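PDB 2QRU: Alpha/beta hydrolase fold-3 domain-containing protein from Enterococcus faecalis, which is of unknown function but has an alpha/beta-hydrolase fold and probably acts as a hydrolase on a substrate not yet identified. Local coordinates for residues Asn8-Tyr20 and Thr80-Ile92. Sequence-based numbering, arbitrary orientation.
Sequences NQTLANGATVTIY and TLTETFQLLNEEI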
loop_
_atom_site.group_PDB
_atom_site.type_symbol
_atom_site.label_atom_id
_atom_site.label_comp_id
_atom_site.label_asym_id
_atom_site.label_seq_id
_atom_site.Cartn_x
_atom_site.Cartn_y
_atom_site.Cartn_z
ATOM N N ASN A 8 -4.736 7.478 -17.736
ATOM C CA ASN A 8 -3.567 7.834 -16.932
ATOM C C ASN A 8 -3.322 9.327 -17.043
ATOM O O ASN A 8 -3.481 9.926 -18.129
ATOM C CB ASN A 8 -2.334 7.106 -17.461
ATOM C CG ASN A 8 -2.165 5.723 -16.880
ATOM O OD1 ASN A 8 -3.129 5.080 -16.440
ATOM N ND2 ASN A 8 -0.915 5.250 -16.866
ATOM N N GLN A 9 -2.885 9.916 -15.937
ATOM C CA GLN A 9 -2.520 11.323 -15.888
ATOM C C GLN A 9 -1.159 11.432 -15.189
ATOM O O GLN A 9 -0.879 10.688 -14.254
ATOM C CB GLN A 9 -3.560 12.033 -15.043
ATOM C CG GLN A 9 -3.931 13.417 -15.464
ATOM C CD GLN A 9 -5.386 13.712 -15.138
ATOM O OE1 GLN A 9 -6.301 13.049 -15.638
ATOM N NE2 GLN A 9 -5.604 14.698 -14.270
ATOM N N THR A 10 -0.324 12.355 -15.649
ATOM C CA THR A 10 0.947 12.610 -14.963
ATOM C C THR A 10 0.856 13.919 -14.201
ATOM O O THR A 10 0.442 14.955 -14.752
ATOM C CB THR A 10 2.112 12.694 -15.974
ATOM O OG1 THR A 10 2.086 11.524 -16.797
ATOM C CG2 THR A 10 3.470 12.783 -15.235
ATOM N N LEU A 11 1.307 13.876 -12.954
ATOM C CA LEU A 11 1.287 15.021 -12.081
ATOM C C LEU A 11 2.618 15.767 -12.215
ATOM O O LEU A 11 3.597 15.220 -12.741
ATOM C CB LEU A 11 1.074 14.549 -10.624
ATOM C CG LEU A 11 -0.210 13.716 -10.435
ATOM C CD1 LEU A 11 -0.224 13.031 -9.056
ATOM C CD2 LEU A 11 -1.487 14.545 -10.646
ATOM N N ALA A 12 2.637 17.000 -11.721
ATOM C CA ALA A 12 3.787 17.908 -11.854
ATOM C C ALA A 12 5.157 17.331 -11.466
ATOM O O ALA A 12 6.173 17.689 -12.063
ATOM C CB ALA A 12 3.524 19.163 -11.075
ATOM N N ASN A 13 5.189 16.458 -10.461
ATOM C CA ASN A 13 6.454 15.907 -9.966
ATOM C C ASN A 13 6.891 14.631 -10.697
ATOM O O ASN A 13 7.912 14.035 -10.344
ATOM C CB ASN A 13 6.385 15.666 -8.443
ATOM C CG ASN A 13 5.461 14.533 -8.076
ATOM O OD1 ASN A 13 4.690 14.051 -8.913
ATOM N ND2 ASN A 13 5.524 14.101 -6.808
ATOM N N GLY A 14 6.133 14.229 -11.722
ATOM C CA GLY A 14 6.480 13.040 -12.503
ATOM C C GLY A 14 5.731 11.768 -12.133
ATOM O O GLY A 14 5.767 10.790 -12.895
ATOM N N ALA A 15 5.058 11.764 -10.974
ATOM C CA ALA A 15 4.188 10.661 -10.607
ATOM C C ALA A 15 3.007 10.563 -11.565
ATOM O O ALA A 15 2.454 11.575 -11.978
ATOM C CB ALA A 15 3.654 10.827 -9.169
ATOM N N THR A 16 2.627 9.340 -11.897
ATOM C CA THR A 16 1.421 9.145 -12.680
ATOM C C THR A 16 0.382 8.424 -11.832
ATOM O O THR A 16 0.714 7.736 -10.858
ATOM C CB THR A 16 1.670 8.369 -13.982
ATOM O OG1 THR A 16 1.946 7.001 -13.680
ATOM C CG2 THR A 16 2.829 8.961 -14.778
ATOM N N VAL A 17 -0.874 8.601 -12.231
ATOM C CA VAL A 17 -2.025 7.989 -11.572
ATOM C C VAL A 17 -2.880 7.356 -12.671
ATOM O O VAL A 17 -3.026 7.942 -13.754
ATOM C CB VAL A 17 -2.806 9.039 -10.758
ATOM C CG1 VAL A 17 -3.257 10.218 -11.636
ATOM C CG2 VAL A 17 -4.003 8.387 -9.991
ATOM N N THR A 18 -3.374 6.144 -12.419
ATOM C CA THR A 18 -4.376 5.510 -13.287
ATOM C C THR A 18 -5.739 5.766 -12.642
ATOM O O THR A 18 -5.951 5.419 -11.465
ATOM C CB THR A 18 -4.129 3.989 -13.460
ATOM O OG1 THR A 18 -2.849 3.760 -14.076
ATOM C CG2 THR A 18 -5.206 3.359 -14.358
ATOM N N ILE A 19 -6.615 6.425 -13.401
ATOM C CA ILE A 19 -7.951 6.831 -12.918
ATOM C C ILE A 19 -9.010 5.863 -13.454
ATOM O O ILE A 19 -9.064 5.593 -14.660
ATOM C CB ILE A 19 -8.267 8.275 -13.396
ATOM C CG1 ILE A 19 -7.199 9.241 -12.904
ATOM C CG2 ILE A 19 -9.651 8.735 -12.936
ATOM C CD1 ILE A 19 -7.117 10.525 -13.667
ATOM N N TYR A 20 -9.846 5.333 -12.562
ATOM C CA TYR A 20 -10.970 4.495 -12.966
ATOM C C TYR A 20 -12.245 5.203 -12.496
ATOM O O TYR A 20 -12.630 5.078 -11.343
ATOM C CB TYR A 20 -10.890 3.130 -12.276
ATOM C CG TYR A 20 -9.652 2.281 -12.508
ATOM C CD1 TYR A 20 -8.484 2.479 -11.758
ATOM C CD2 TYR A 20 -9.691 1.213 -13.408
ATOM C CE1 TYR A 20 -7.378 1.662 -11.940
ATOM C CE2 TYR A 20 -8.603 0.394 -13.601
ATOM C CZ TYR A 20 -7.445 0.622 -12.851
ATOM O OH TYR A 20 -6.349 -0.181 -13.029
ATOM N N THR A 80 7.877 12.320 -0.713
ATOM C CA THR A 80 7.373 12.423 -2.097
ATOM C C THR A 80 5.906 11.975 -2.200
ATOM O O THR A 80 5.132 12.549 -2.953
ATOM C CB THR A 80 8.286 11.674 -3.066
ATOM O OG1 THR A 80 9.586 12.289 -3.036
ATOM C CG2 THR A 80 7.745 11.757 -4.501
ATOM N N LEU A 81 5.519 10.973 -1.403
ATOM C CA LEU A 81 4.132 10.496 -1.425
ATOM C C LEU A 81 3.190 11.616 -0.936
ATOM O O LEU A 81 2.138 11.859 -1.530
ATOM C CB LEU A 81 3.996 9.211 -0.607
ATOM C CG LEU A 81 2.582 8.629 -0.514
ATOM C CD1 LEU A 81 1.953 8.389 -1.886
ATOM C CD2 LEU A 81 2.583 7.344 0.365
ATOM N N THR A 82 3.609 12.340 0.108
ATOM C CA THR A 82 2.815 13.461 0.609
ATOM C C THR A 82 2.702 14.528 -0.484
ATOM O O THR A 82 1.593 14.950 -0.826
ATOM C CB THR A 82 3.443 14.069 1.856
ATOM O OG1 THR A 82 3.574 13.057 2.866
ATOM C CG2 THR A 82 2.567 15.190 2.394
ATOM N N GLU A 83 3.833 14.874 -1.086
ATOM C CA GLU A 83 3.851 15.819 -2.219
ATOM C C GLU A 83 2.870 15.383 -3.304
ATOM O O GLU A 83 2.081 16.203 -3.836
ATOM C CB GLU A 83 5.250 15.928 -2.841
ATOM C CG GLU A 83 5.263 16.920 -4.028
ATOM C CD GLU A 83 6.575 16.961 -4.827
ATOM O OE1 GLU A 83 7.269 15.913 -4.904
ATOM O OE2 GLU A 83 6.877 18.050 -5.404
ATOM N N THR A 84 2.967 14.108 -3.672
ATOM C CA THR A 84 2.163 13.530 -4.749
ATOM C C THR A 84 0.680 13.604 -4.409
ATOM O O THR A 84 -0.154 13.973 -5.266
ATOM C CB THR A 84 2.577 12.074 -5.037
ATOM O OG1 THR A 84 3.985 12.041 -5.341
ATOM C CG2 THR A 84 1.801 11.534 -6.235
ATOM N N PHE A 85 0.352 13.288 -3.155
ATOM C CA PHE A 85 -1.048 13.373 -2.755
ATOM C C PHE A 85 -1.562 14.799 -2.861
ATOM O O PHE A 85 -2.672 15.033 -3.347
ATOM C CB PHE A 85 -1.312 12.845 -1.342
ATOM C CG PHE A 85 -2.770 12.833 -1.020
ATOM C CD1 PHE A 85 -3.545 11.708 -1.328
ATOM C CD2 PHE A 85 -3.400 13.980 -0.517
ATOM C CE1 PHE A 85 -4.932 11.713 -1.088
ATOM C CE2 PHE A 85 -4.803 13.975 -0.278
ATOM C CZ PHE A 85 -5.541 12.862 -0.561
ATOM N N GLN A 86 -0.755 15.751 -2.389
ATOM C CA GLN A 86 -1.149 17.147 -2.455
ATOM C C GLN A 86 -1.439 17.599 -3.904
ATOM O O GLN A 86 -2.451 18.251 -4.147
ATOM C CB GLN A 86 -0.098 18.039 -1.796
ATOM C CG GLN A 86 -0.044 17.878 -0.294
ATOM C CD GLN A 86 0.922 18.890 0.298
ATOM O OE1 GLN A 86 2.129 18.651 0.364
ATOM N NE2 GLN A 86 0.402 20.054 0.677
ATOM N N LEU A 87 -0.589 17.202 -4.850
ATOM C CA LEU A 87 -0.826 17.489 -6.285
ATOM C C LEU A 87 -2.086 16.781 -6.786
ATOM O O LEU A 87 -2.884 17.359 -7.538
ATOM C CB LEU A 87 0.373 17.074 -7.133
ATOM C CG LEU A 87 1.684 17.819 -6.859
ATOM C CD1 LEU A 87 2.867 17.114 -7.521
ATOM C CD2 LEU A 87 1.601 19.309 -7.263
ATOM N N LEU A 88 -2.254 15.525 -6.382
ATOM C CA LEU A 88 -3.435 14.730 -6.774
ATOM C C LEU A 88 -4.728 15.379 -6.265
ATOM O O LEU A 88 -5.774 15.393 -6.942
ATOM C CB LEU A 88 -3.300 13.288 -6.245
ATOM C CG LEU A 88 -4.401 12.308 -6.662
ATOM C CD1 LEU A 88 -4.276 11.929 -8.184
ATOM C CD2 LEU A 88 -4.303 11.088 -5.752
ATOM N N ASN A 89 -4.658 15.918 -5.054
ATOM C CA ASN A 89 -5.773 16.649 -4.494
ATOM C C ASN A 89 -6.002 17.971 -5.243
ATOM O O ASN A 89 -7.148 18.357 -5.461
ATOM C CB ASN A 89 -5.538 16.946 -3.021
ATOM C CG ASN A 89 -6.749 17.573 -2.368
ATOM O OD1 ASN A 89 -7.857 17.036 -2.434
ATOM N ND2 ASN A 89 -6.547 18.726 -1.740
ATOM N N GLU A 90 -4.921 18.635 -5.632
ATOM C CA GLU A 90 -5.027 19.890 -6.402
ATOM C C GLU A 90 -5.804 19.692 -7.690
ATOM O O GLU A 90 -6.667 20.514 -8.062
ATOM C CB GLU A 90 -3.634 20.392 -6.786
ATOM C CG GLU A 90 -3.355 21.741 -6.299
ATOM C CD GLU A 90 -2.803 21.693 -4.921
ATOM O OE1 GLU A 90 -1.552 21.756 -4.798
ATOM O OE2 GLU A 90 -3.617 21.556 -3.973
ATOM N N GLU A 91 -5.454 18.619 -8.386
ATOM C CA GLU A 91 -5.842 18.416 -9.763
ATOM C C GLU A 91 -7.155 17.644 -9.898
ATOM O O GLU A 91 -8.009 17.981 -10.732
ATOM C CB GLU A 91 -4.705 17.695 -10.494
ATOM C CG GLU A 91 -4.949 17.442 -11.952
ATOM C CD GLU A 91 -5.144 18.732 -12.748
ATOM O OE1 GLU A 91 -4.626 19.791 -12.322
ATOM O OE2 GLU A 91 -5.815 18.675 -13.796
ATOM N N ILE A 92 -7.307 16.614 -9.068
ATOM C CA ILE A 92 -8.398 15.643 -9.238
ATOM C C ILE A 92 -9.382 15.604 -8.062
ATOM O O ILE A 92 -10.582 15.853 -8.246
ATOM C CB ILE A 92 -7.842 14.238 -9.551
ATOM C CG1 ILE A 92 -7.053 14.254 -10.863
ATOM C CG2 ILE A 92 -8.981 13.187 -9.590
ATOM C CD1 ILE A 92 -6.251 13.004 -11.105
HETATM O O HOH W 1 -7.549 16.605 -14.242
#
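The amide of N13 lies with one face against L87, whose CD1 sits almost squarely above N13 CG at 3.7 Å, while N13 ND2 makes two hydrogen bonds. Both acceptors lie close to the amide plane: T84 OG1, 3.0 Å from N13 ND2, and E83 OE1, reached along a nearly straight N-H (165°) but from above its carboxylate plane, which stands 87° to the amide. N13 CG lies between its backbone N and carbonyl carbon (chi1 70°), letting OD1 reach A15 N while ND2 faces the helix. T84 OG1 donates to T80 O and so accepts from N13; A15 N, closing an Asx turn on N13 OD1 from the side away from L87, completes the three bonds fixing the amide's rotation. The amide of Q9 meets I92 similarly, I92 CD1 standing over Q9 NE2 at 3.6 Å; a water accepts weakly from Q9 NE2 and donates to E91 OE2. Between these polar ends, T84 CG2 touches A15 CB (3.5 Å) and L11 CD1, and L88 CD1 rests on both V17 methyls. The N-terminal hairpin at the sheet's edge thereby packs on helix 74-93; V17 and I19 from the hairpin and T84 from the helix also touch strand 59-64.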